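Long-range contacts in beta-glucoside kinase (Listeria monocytogenes, PDB 4HTL), which phosphorylates cellobiose to cellobiose-6'-phosphate at the expense of ATP and may also regulate transcription of the cellobiose phosphotransferase operon: residues 7-12 with 49-54; 16-21 with 29-34; 41-46 with 82-87; 58-63 with 97-102. All coordinates share one frame; numbering follows the deposited sequence. Where two conformers were deposited one is given.

How the interactions relate
Three of the four contacts meet in one five-stranded sheet, ordered 27-34, 15-21, 6-11, 59-64, 101-105. Interaction 2 builds one margin of it, interaction 4 the other, their centres about 15 Å apart without touching, and interaction 1 lays helix 40-52 on the middle strand. That strand joins both neighbours by backbone: Ala-8 N lies 2.8 Å from Gly-19 O, and Ser-63 N 2.7 Å from Phe-9 O. Interaction 3 uses the beginning of the same helix, with its centre about 14 Å from that of interaction 1; Ile-11 bridges the two, touching Ile-43 and Phe-84. Residues 8-14 probably bind ATP, by similarity, so interaction 1 includes part of the nucleotide site.

Interaction 1: 7-12 with 49-54; sequences AAFDIG and VFLAEN
Backbone O of Phe-50, a residue whose ring packs on Phe-9, accepts a hydrogen bond from Asn-54 ND2 at 2.9 Å. The bond is fairly straight, 157° at the hydrogen, and runs close to the amide plane of Asn-54. It ties Asn-54 back to the last part of the helix and sets ND2 over one face of the Phe-50 ring, 3.5 Å above its centre. No hydrogen bond passes between the two segments, whose contact is wholly apolar. With CG anti to its carbonyl carbon (chi1 -61°), Phe-9 extends its ring toward the helix and meets Phe-50 obliquely, planes 76° apart and centroids separated by 5.7 Å; the closest atoms are Phe-9 CZ and Phe-50 CD2 at 3.8 Å. Strand 6-11 is the middle strand of the five-stranded sheet of this ROK-family, actin-like ATPase fold, and helix 40-52 lies across the sheet face bearing Ala-7 and Phe-9. Ala-8, Phe-9 and Asp-10 belong to the ATP site assigned by similarity. Leu-51 CG sits at the edge of the Phe-9 ring, 4.2 Å from CZ. Its CD2 branch continues to Ala-7 CB at 3.8 Å, while the same methyl of Ala-7 lies near the plane of the Phe-50 ring, by its CE2 edge. Met-18 and Ile-60, from the two adjoining strands, also pack against Phe-9.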
# COMPACT_ATOMS: atom_id res chain seq x y z
N ALA A 7 21.89 4.35 -24.59
CA ALA A 7 20.65 4.33 -25.38
C ALA A 7 19.47 4.01 -24.46
O ALA A 7 19.43 2.93 -23.87
CB ALA A 7 20.74 3.31 -26.50
N ALA A 8 18.54 4.94 -24.34
CA ALA A 8 17.38 4.79 -23.47
C ALA A 8 16.12 4.67 -24.30
O ALA A 8 15.93 5.41 -25.30
CB ALA A 8 17.26 5.99 -22.49
N PHE A 9 15.24 3.78 -23.87
CA PHE A 9 13.97 3.58 -24.49
C PHE A 9 12.85 3.65 -23.48
O PHE A 9 12.89 2.98 -22.46
CB PHE A 9 13.90 2.21 -25.18
CG PHE A 9 14.90 2.03 -26.28
CD1 PHE A 9 14.66 2.56 -27.52
CD2 PHE A 9 16.10 1.37 -26.05
CE1 PHE A 9 15.58 2.44 -28.54
CE2 PHE A 9 17.04 1.24 -27.07
CZ PHE A 9 16.78 1.78 -28.31
N ASP A 10 11.80 4.38 -23.83
CA ASP A 10 10.62 4.47 -23.00
C ASP A 10 9.41 4.10 -23.82
O ASP A 10 8.98 4.87 -24.71
CB ASP A 10 10.46 5.88 -22.46
CG ASP A 10 9.22 6.06 -21.60
OD1 ASP A 10 8.69 5.08 -20.98
OD2 ASP A 10 8.79 7.20 -21.54
N ILE A 11 8.88 2.92 -23.53
CA ILE A 11 7.77 2.34 -24.27
C ILE A 11 6.46 2.84 -23.70
O ILE A 11 6.07 2.45 -22.58
CB ILE A 11 7.82 0.80 -24.20
CG1 ILE A 11 9.13 0.30 -24.78
CG2 ILE A 11 6.64 0.22 -24.98
CD1 ILE A 11 9.46 -1.15 -24.45
N GLY A 12 5.82 3.74 -24.43
CA GLY A 12 4.56 4.37 -24.03
C GLY A 12 3.34 3.70 -24.62
O GLY A 12 3.45 2.66 -25.29
N VAL A 49 16.68 -0.10 -35.28
CA VAL A 49 17.00 1.03 -36.19
C VAL A 49 17.71 2.15 -35.40
O VAL A 49 18.74 2.65 -35.85
CB VAL A 49 15.72 1.54 -36.92
CG1 VAL A 49 15.97 2.89 -37.61
CG2 VAL A 49 15.23 0.49 -37.92
N PHE A 50 17.20 2.48 -34.22
CA PHE A 50 17.83 3.54 -33.39
C PHE A 50 19.26 3.17 -32.99
O PHE A 50 20.14 4.02 -33.04
CB PHE A 50 17.00 3.81 -32.14
CG PHE A 50 17.46 5.00 -31.31
CD1 PHE A 50 17.18 6.30 -31.69
CD2 PHE A 50 18.15 4.81 -30.12
CE1 PHE A 50 17.59 7.38 -30.91
CE2 PHE A 50 18.57 5.89 -29.34
CZ PHE A 50 18.29 7.17 -29.74
N LEU A 51 19.49 1.91 -32.64
CA LEU A 51 20.83 1.45 -32.22
C LEU A 51 21.86 1.50 -33.36
O LEU A 51 22.99 1.93 -33.15
CB LEU A 51 20.74 0.05 -31.61
CG LEU A 51 20.01 -0.03 -30.25
CD1 LEU A 51 19.65 -1.48 -29.89
CD2 LEU A 51 20.85 0.64 -29.15
N ALA A 52 21.47 1.06 -34.55
CA ALA A 52 22.35 1.10 -35.73
C ALA A 52 22.74 2.53 -36.07
O ALA A 52 23.87 2.79 -36.51
CB ALA A 52 21.70 0.42 -36.93
N GLU A 53 21.80 3.45 -35.87
CA GLU A 53 22.02 4.89 -36.06
C GLU A 53 22.93 5.54 -35.02
O GLU A 53 23.33 6.66 -35.21
CB GLU A 53 20.68 5.65 -36.02
CG GLU A 53 19.75 5.34 -37.18
CD GLU A 53 18.38 5.99 -37.06
OE1 GLU A 53 17.94 6.30 -35.92
OE2 GLU A 53 17.75 6.18 -38.13
N ASN A 54 23.20 4.85 -33.91
CA ASN A 54 23.89 5.43 -32.77
C ASN A 54 24.93 4.45 -32.24
O ASN A 54 24.80 3.91 -31.14
CB ASN A 54 22.88 5.81 -31.68
CG ASN A 54 22.03 6.99 -32.07
OD1 ASN A 54 22.50 8.14 -32.07
ND2 ASN A 54 20.76 6.74 -32.43

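Interaction 2: 16-21 with 29-34; sequences LKMGVV and LTKSAE
Leu-16 and Ala-33 form a hydrogen-bonded antiparallel pair: Leu-16 N reaches Ala-33 O at 2.8 Å with 168° at the hydrogen, and Ala-33 N returns to Leu-16 O at 3.0 Å. The next such pair is less regular. Lys-31 N binds Met-18 O at 2.9 Å from above the carbonyl plane, and the reverse bond, Met-18 N to Lys-31 O, is weak, with 128° at the hydrogen. At Val-20 and Leu-29 one bond remains, Val-20 N to Leu-29 O at 2.9 Å, and the buried Leu-29 N finds no partner. Between these pairs Gly-19, lacking a side chain, brings its CA to 3.0 Å from Leu-29 O. Met-18, a selenomethionine, bends at its last torsion (chi3 -129°), which swings CE along the partner strand to Ala-33 CB at 3.8 Å. Lys-31 starts out on this same sheet face, its chain fully extended, and NZ makes a salt bridge with Glu-53. The face of Leu-16, Met-18, Leu-29 and Ala-33 is covered by helix 40-52 through Glu-46 and Phe-50. The hairpin forms one margin of the mixed sheet within this chain, with 27-34 outermost and 15-21 bonded antiparallel to strand 6-11.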
# COMPACT_ATOMS: atom_id res chain seq x y z
N LEU A 16 6.95 5.49 -28.83
CA LEU A 16 8.18 4.96 -28.30
C LEU A 16 9.13 6.13 -28.28
O LEU A 16 9.40 6.72 -29.34
CB LEU A 16 8.76 3.86 -29.19
CG LEU A 16 10.16 3.32 -28.82
CD1 LEU A 16 10.18 2.60 -27.46
CD2 LEU A 16 10.69 2.41 -29.90
N LYS A 17 9.58 6.53 -27.08
CA LYS A 17 10.58 7.56 -26.97
C LYS A 17 11.97 6.94 -26.85
O LYS A 17 12.13 5.89 -26.22
CB LYS A 17 10.28 8.43 -25.75
CG LYS A 17 8.98 9.23 -25.85
CD LYS A 17 8.70 9.92 -24.53
CE LYS A 17 7.49 10.85 -24.58
NZ LYS A 17 6.95 11.14 -23.23
N MSE A 18 12.96 7.59 -27.44
CA MSE A 18 14.31 7.06 -27.50
C MSE A 18 15.27 8.22 -27.30
O MSE A 18 14.99 9.36 -27.73
CB MSE A 18 14.55 6.38 -28.87
CG MSE A 18 13.40 5.54 -29.37
SE MSE A 18 13.67 4.87 -31.20
CE MSE A 18 12.01 5.46 -31.84
N GLY A 19 16.41 7.95 -26.66
CA GLY A 19 17.41 8.98 -26.48
C GLY A 19 18.78 8.40 -26.25
O GLY A 19 18.93 7.21 -25.96
N VAL A 20 19.78 9.26 -26.44
CA VAL A 20 21.14 8.95 -26.01
C VAL A 20 21.36 9.87 -24.81
O VAL A 20 21.16 11.09 -24.90
CB VAL A 20 22.18 9.19 -27.11
CG1 VAL A 20 23.61 9.03 -26.54
CG2 VAL A 20 21.91 8.28 -28.31
N VAL A 21 21.72 9.25 -23.69
CA VAL A 21 21.74 9.91 -22.41
C VAL A 21 23.12 9.70 -21.79
O VAL A 21 23.70 8.59 -21.81
CB VAL A 21 20.63 9.35 -21.48
CG1 VAL A 21 20.45 10.21 -20.23
CG2 VAL A 21 19.32 9.20 -22.25
N LEU A 29 20.58 13.38 -27.61
CA LEU A 29 19.85 13.08 -28.85
C LEU A 29 18.53 12.41 -28.48
O LEU A 29 18.48 11.63 -27.53
CB LEU A 29 20.68 12.16 -29.79
CG LEU A 29 20.10 11.85 -31.18
CD1 LEU A 29 21.17 11.98 -32.27
CD2 LEU A 29 19.41 10.49 -31.26
N THR A 30 17.47 12.75 -29.18
CA THR A 30 16.18 12.06 -29.03
C THR A 30 15.60 11.62 -30.39
O THR A 30 15.98 12.11 -31.45
CB THR A 30 15.12 12.94 -28.38
OG1 THR A 30 14.90 14.08 -29.19
CG2 THR A 30 15.53 13.38 -26.97
N LYS A 31 14.66 10.68 -30.32
CA LYS A 31 13.88 10.21 -31.45
C LYS A 31 12.59 9.62 -30.90
O LYS A 31 12.60 8.98 -29.86
CB LYS A 31 14.67 9.15 -32.23
CG LYS A 31 14.07 8.79 -33.59
CD LYS A 31 14.84 7.66 -34.24
CE LYS A 31 14.28 7.28 -35.60
NZ LYS A 31 14.98 6.09 -36.16
N SER A 32 11.49 9.83 -31.59
CA SER A 32 10.20 9.30 -31.20
C SER A 32 9.55 8.60 -32.42
O SER A 32 9.82 8.98 -33.57
CB SER A 32 9.32 10.45 -30.69
OG SER A 32 8.00 10.06 -30.44
N ALA A 33 8.74 7.59 -32.16
CA ALA A 33 7.98 6.88 -33.18
C ALA A 33 6.59 6.57 -32.65
O ALA A 33 6.45 6.06 -31.54
CB ALA A 33 8.67 5.58 -33.55
N GLU A 34 5.56 6.89 -33.43
CA GLU A 34 4.21 6.41 -33.15
C GLU A 34 4.18 4.89 -33.31
O GLU A 34 4.69 4.35 -34.29
CB GLU A 34 3.18 7.07 -34.08
CG GLU A 34 2.92 8.55 -33.78
CD GLU A 34 2.17 8.77 -32.48
OE1 GLU A 34 1.04 8.25 -32.34
OE2 GLU A 34 2.69 9.49 -31.59

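Interaction 3: 41-46 with 82-87; sequences DQILAE and RRFDNF
Leu-44 is the chief bump, a forked side chain pushed into a hollow walled by Arg-83, Phe-84 and Phe-87. Its CG meets the edge of the Phe-84 ring, 3.9 Å from CE1. The two branches then part: CD1 lies over one face of the Arg-83 guanidinium, 4.0 Å from NH2, and CD2 comes to the edge of the Phe-87 ring, 4.2 Å from CE2. Ile-43 sets CG2 against the edge of Phe-84 as well, 4.0 Å from its CZ. The contact fits the first turns of helix 40-52 to a short 3-10 turn, 82-84, and the loop leading into strand 87-88, where Asn-86 and Phe-87 face Ile-75 in a G1 beta bulge. On the exposed side, Asp-41 OD1 forms a salt bridge with Arg-83 NE at 3.0 Å, met on its syn side but 31° out of the carboxylate plane. Arg-83 CG is anti to its backbone N (chi1 170°) and the chain bends at chi2, which carries CD and NE past the Asp-41 carboxylate. Its NH1 lies 3.6 Å above the plane of the Phe-87 ring, displaced from the centre. Arg-82 turns to its own loop and grips Asp-85 side-on through NE and NH2.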
# COMPACT_ATOMS: atom_id res chain seq x y z
N ASP A 41 6.66 -6.31 -31.89
CA ASP A 41 7.58 -6.41 -33.03
C ASP A 41 7.96 -5.07 -33.65
O ASP A 41 9.13 -4.87 -33.98
CB ASP A 41 7.07 -7.41 -34.05
CG ASP A 41 7.04 -8.81 -33.49
OD1 ASP A 41 8.09 -9.26 -32.95
OD2 ASP A 41 5.98 -9.44 -33.56
N GLN A 42 7.00 -4.14 -33.79
CA GLN A 42 7.33 -2.81 -34.27
C GLN A 42 8.29 -2.13 -33.29
O GLN A 42 9.24 -1.50 -33.69
CB GLN A 42 6.06 -1.98 -34.44
CG GLN A 42 6.28 -0.67 -35.18
CD GLN A 42 6.80 -0.87 -36.59
OE1 GLN A 42 6.47 -1.86 -37.25
NE2 GLN A 42 7.64 0.05 -37.05
N ILE A 43 8.04 -2.30 -31.99
CA ILE A 43 8.92 -1.69 -31.00
C ILE A 43 10.34 -2.24 -31.13
O ILE A 43 11.31 -1.46 -31.08
CB ILE A 43 8.41 -1.87 -29.53
CG1 ILE A 43 7.12 -1.05 -29.32
CG2 ILE A 43 9.50 -1.53 -28.52
CD1 ILE A 43 6.30 -1.49 -28.13
N LEU A 44 10.47 -3.56 -31.32
CA LEU A 44 11.79 -4.14 -31.45
C LEU A 44 12.49 -3.63 -32.71
O LEU A 44 13.72 -3.40 -32.72
CB LEU A 44 11.71 -5.65 -31.44
CG LEU A 44 11.20 -6.28 -30.14
CD1 LEU A 44 10.96 -7.76 -30.37
CD2 LEU A 44 12.22 -6.06 -29.02
N ALA A 45 11.70 -3.42 -33.75
CA ALA A 45 12.24 -2.93 -35.04
C ALA A 45 12.76 -1.49 -34.88
O ALA A 45 13.90 -1.17 -35.26
CB ALA A 45 11.16 -2.99 -36.08
N GLU A 46 11.95 -0.64 -34.25
CA GLU A 46 12.36 0.74 -33.95
C GLU A 46 13.62 0.77 -33.09
O GLU A 46 14.53 1.59 -33.31
CB GLU A 46 11.25 1.51 -33.27
CG GLU A 46 9.96 1.70 -34.03
CD GLU A 46 10.01 2.75 -35.12
OE1 GLU A 46 11.00 3.54 -35.18
OE2 GLU A 46 9.00 2.79 -35.87
N ARG A 82 1.35 -7.70 -25.95
CA ARG A 82 1.26 -9.17 -25.81
C ARG A 82 2.56 -9.85 -26.26
O ARG A 82 2.94 -10.89 -25.72
CB ARG A 82 0.07 -9.75 -26.60
CG ARG A 82 -1.32 -9.37 -26.12
CD ARG A 82 -1.77 -10.16 -24.89
NE ARG A 82 -0.90 -9.87 -23.75
CZ ARG A 82 -0.95 -8.74 -23.03
NH1 ARG A 82 -1.86 -7.80 -23.29
NH2 ARG A 82 -0.07 -8.56 -22.03
N ARG A 83 3.24 -9.28 -27.25
CA ARG A 83 4.51 -9.84 -27.74
C ARG A 83 5.58 -9.97 -26.65
O ARG A 83 6.49 -10.80 -26.75
CB ARG A 83 5.04 -9.03 -28.95
CG ARG A 83 6.46 -9.36 -29.43
CD ARG A 83 6.61 -10.73 -30.10
NE ARG A 83 8.00 -10.96 -30.49
CZ ARG A 83 8.95 -11.50 -29.71
NH1 ARG A 83 8.69 -11.88 -28.46
NH2 ARG A 83 10.18 -11.66 -30.18
N PHE A 84 5.49 -9.13 -25.61
CA PHE A 84 6.48 -9.13 -24.56
C PHE A 84 6.06 -10.00 -23.35
O PHE A 84 6.81 -10.08 -22.38
CB PHE A 84 6.76 -7.68 -24.10
CG PHE A 84 7.49 -6.81 -25.12
CD1 PHE A 84 7.97 -7.31 -26.32
CD2 PHE A 84 7.68 -5.46 -24.85
CE1 PHE A 84 8.63 -6.50 -27.24
CE2 PHE A 84 8.35 -4.65 -25.76
CZ PHE A 84 8.82 -5.17 -26.95
N ASP A 85 4.90 -10.65 -23.39
CA ASP A 85 4.56 -11.63 -22.32
C ASP A 85 5.59 -12.76 -22.27
O ASP A 85 5.87 -13.41 -23.29
CB ASP A 85 3.20 -12.28 -22.56
CG ASP A 85 2.04 -11.33 -22.42
OD1 ASP A 85 2.14 -10.28 -21.72
OD2 ASP A 85 0.98 -11.66 -22.99
N ASN A 86 6.11 -13.04 -21.08
CA ASN A 86 7.12 -14.08 -20.90
C ASN A 86 8.27 -13.91 -21.90
O ASN A 86 8.71 -14.90 -22.52
CB ASN A 86 6.48 -15.49 -21.03
CG ASN A 86 7.44 -16.58 -20.65
OD1 ASN A 86 8.26 -16.40 -19.76
ND2 ASN A 86 7.37 -17.71 -21.34
N PHE A 87 8.76 -12.68 -22.05
CA PHE A 87 9.83 -12.35 -22.99
C PHE A 87 10.99 -11.71 -22.26
O PHE A 87 10.81 -10.70 -21.58
CB PHE A 87 9.30 -11.36 -24.03
CG PHE A 87 10.31 -10.91 -25.03
CD1 PHE A 87 11.10 -11.83 -25.72
CD2 PHE A 87 10.44 -9.56 -25.34
CE1 PHE A 87 12.03 -11.41 -26.67
CE2 PHE A 87 11.35 -9.14 -26.30
CZ PHE A 87 12.15 -10.06 -26.96

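Interaction 4: 58-63 with 97-102; sequences TGIAVS and TGLPVA
Ile-60 is held through both backbone polar atoms: its N donates to Pro-100 O at 2.9 Å, nearly along the C=O axis, and its O accepts from Ala-102 N at 2.9 Å. A third bond, Val-62 N to Ala-102 O, also 2.9 Å, carries the parallel ladder on. These bonds alternate between the strands as parallel pairing requires, with Ile-60 opposite Val-101 and Ala-61 opposite Ala-102. Val-101 CA, 3.2 Å from Ile-60 O, adds a CA-H...O contact at 148°. Outside the ladder the packing centres on the Ile-60 side chain. CG1 stands anti to the carbonyl carbon (chi1 -57°), and CD1 at its end meets Thr-97 tip to tip, 3.7 Å from OG1. That hydroxyl oxygen accepts from Leu-99 N in an ST turn and is also hydrogen-bonded to Leu-93 O, which fixes its place at the end of helix 89-97. Gly-98 then turns the chain with positive phi, bringing Leu-99 back beside Thr-58 and Gly-59, with CD2 3.8 Å from Thr-58 O. Pro-100 presses its CD against that same oxygen at 3.3 Å. On the face of Ile-60 and Val-101, helix 89-97 covers Val-62 and Val-101 with Leu-93; on the face of Ala-61 and Ala-102, helix 280-293 supplies Ala-285, His-288 and Phe-289. Two parallel neighbouring strands, joined by a connection that includes helix 89-97 lying on their sheet, make a beta-alpha-beta crossover, as in the sheet cores of the actin-like ATPase clan to which ROK kinases belong.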
# COMPACT_ATOMS: atom_id res chain seq x y z
N THR A 58 27.15 2.77 -25.34
CA THR A 58 27.93 1.80 -24.58
C THR A 58 27.03 1.00 -23.62
O THR A 58 27.51 0.13 -22.88
CB THR A 58 29.00 2.54 -23.76
OG1 THR A 58 28.36 3.49 -22.90
CG2 THR A 58 30.03 3.27 -24.69
N GLY A 59 25.73 1.28 -23.65
CA GLY A 59 24.77 0.66 -22.75
C GLY A 59 23.35 0.95 -23.21
O GLY A 59 23.11 1.89 -23.98
N ILE A 60 22.41 0.12 -22.75
CA ILE A 60 21.01 0.24 -23.13
C ILE A 60 20.14 0.17 -21.88
O ILE A 60 20.33 -0.73 -21.05
CB ILE A 60 20.57 -0.85 -24.14
CG1 ILE A 60 21.44 -0.84 -25.42
CG2 ILE A 60 19.08 -0.68 -24.47
CD1 ILE A 60 21.24 -2.04 -26.33
N ALA A 61 19.19 1.10 -21.75
CA ALA A 61 18.30 1.23 -20.59
C ALA A 61 16.87 1.30 -21.13
O ALA A 61 16.57 2.09 -22.03
CB ALA A 61 18.62 2.49 -19.79
N VAL A 62 16.00 0.45 -20.59
CA VAL A 62 14.62 0.36 -21.05
C VAL A 62 13.63 0.62 -19.92
O VAL A 62 13.78 0.06 -18.80
CB VAL A 62 14.34 -1.03 -21.67
CG1 VAL A 62 12.88 -1.14 -22.16
CG2 VAL A 62 15.36 -1.35 -22.78
N SER A 63 12.59 1.41 -20.24
CA SER A 63 11.40 1.58 -19.42
C SER A 63 10.24 0.90 -20.20
O SER A 63 9.89 1.30 -21.32
CB SER A 63 11.13 3.07 -19.19
OG SER A 63 9.79 3.37 -18.88
N THR A 97 23.18 -6.96 -29.48
CA THR A 97 24.13 -5.84 -29.42
C THR A 97 25.47 -6.09 -28.71
O THR A 97 26.44 -5.38 -28.97
CB THR A 97 23.46 -4.65 -28.69
OG1 THR A 97 23.22 -4.99 -27.31
CG2 THR A 97 22.14 -4.29 -29.36
N GLY A 98 25.53 -7.01 -27.75
CA GLY A 98 26.76 -7.22 -26.97
C GLY A 98 27.03 -6.14 -25.93
O GLY A 98 28.09 -6.15 -25.27
N LEU A 99 26.06 -5.23 -25.76
CA LEU A 99 26.13 -4.15 -24.79
C LEU A 99 25.41 -4.53 -23.52
O LEU A 99 24.44 -5.30 -23.58
CB LEU A 99 25.47 -2.88 -25.33
CG LEU A 99 26.19 -2.23 -26.51
CD1 LEU A 99 25.34 -1.08 -27.03
CD2 LEU A 99 27.59 -1.76 -26.13
N PRO A 100 25.84 -3.97 -22.37
CA PRO A 100 25.06 -4.16 -21.14
C PRO A 100 23.68 -3.53 -21.27
O PRO A 100 23.53 -2.47 -21.90
CB PRO A 100 25.89 -3.45 -20.07
CG PRO A 100 26.73 -2.47 -20.82
CD PRO A 100 27.01 -3.09 -22.16
N VAL A 101 22.68 -4.21 -20.70
CA VAL A 101 21.27 -3.81 -20.80
C VAL A 101 20.63 -3.84 -19.41
O VAL A 101 20.94 -4.70 -18.57
CB VAL A 101 20.49 -4.76 -21.76
CG1 VAL A 101 19.02 -4.34 -21.87
CG2 VAL A 101 21.17 -4.77 -23.14
N ALA A 102 19.76 -2.87 -19.16
CA ALA A 102 18.91 -2.88 -17.99
C ALA A 102 17.47 -2.57 -18.40
O ALA A 102 17.20 -1.87 -19.39
CB ALA A 102 19.40 -1.91 -16.93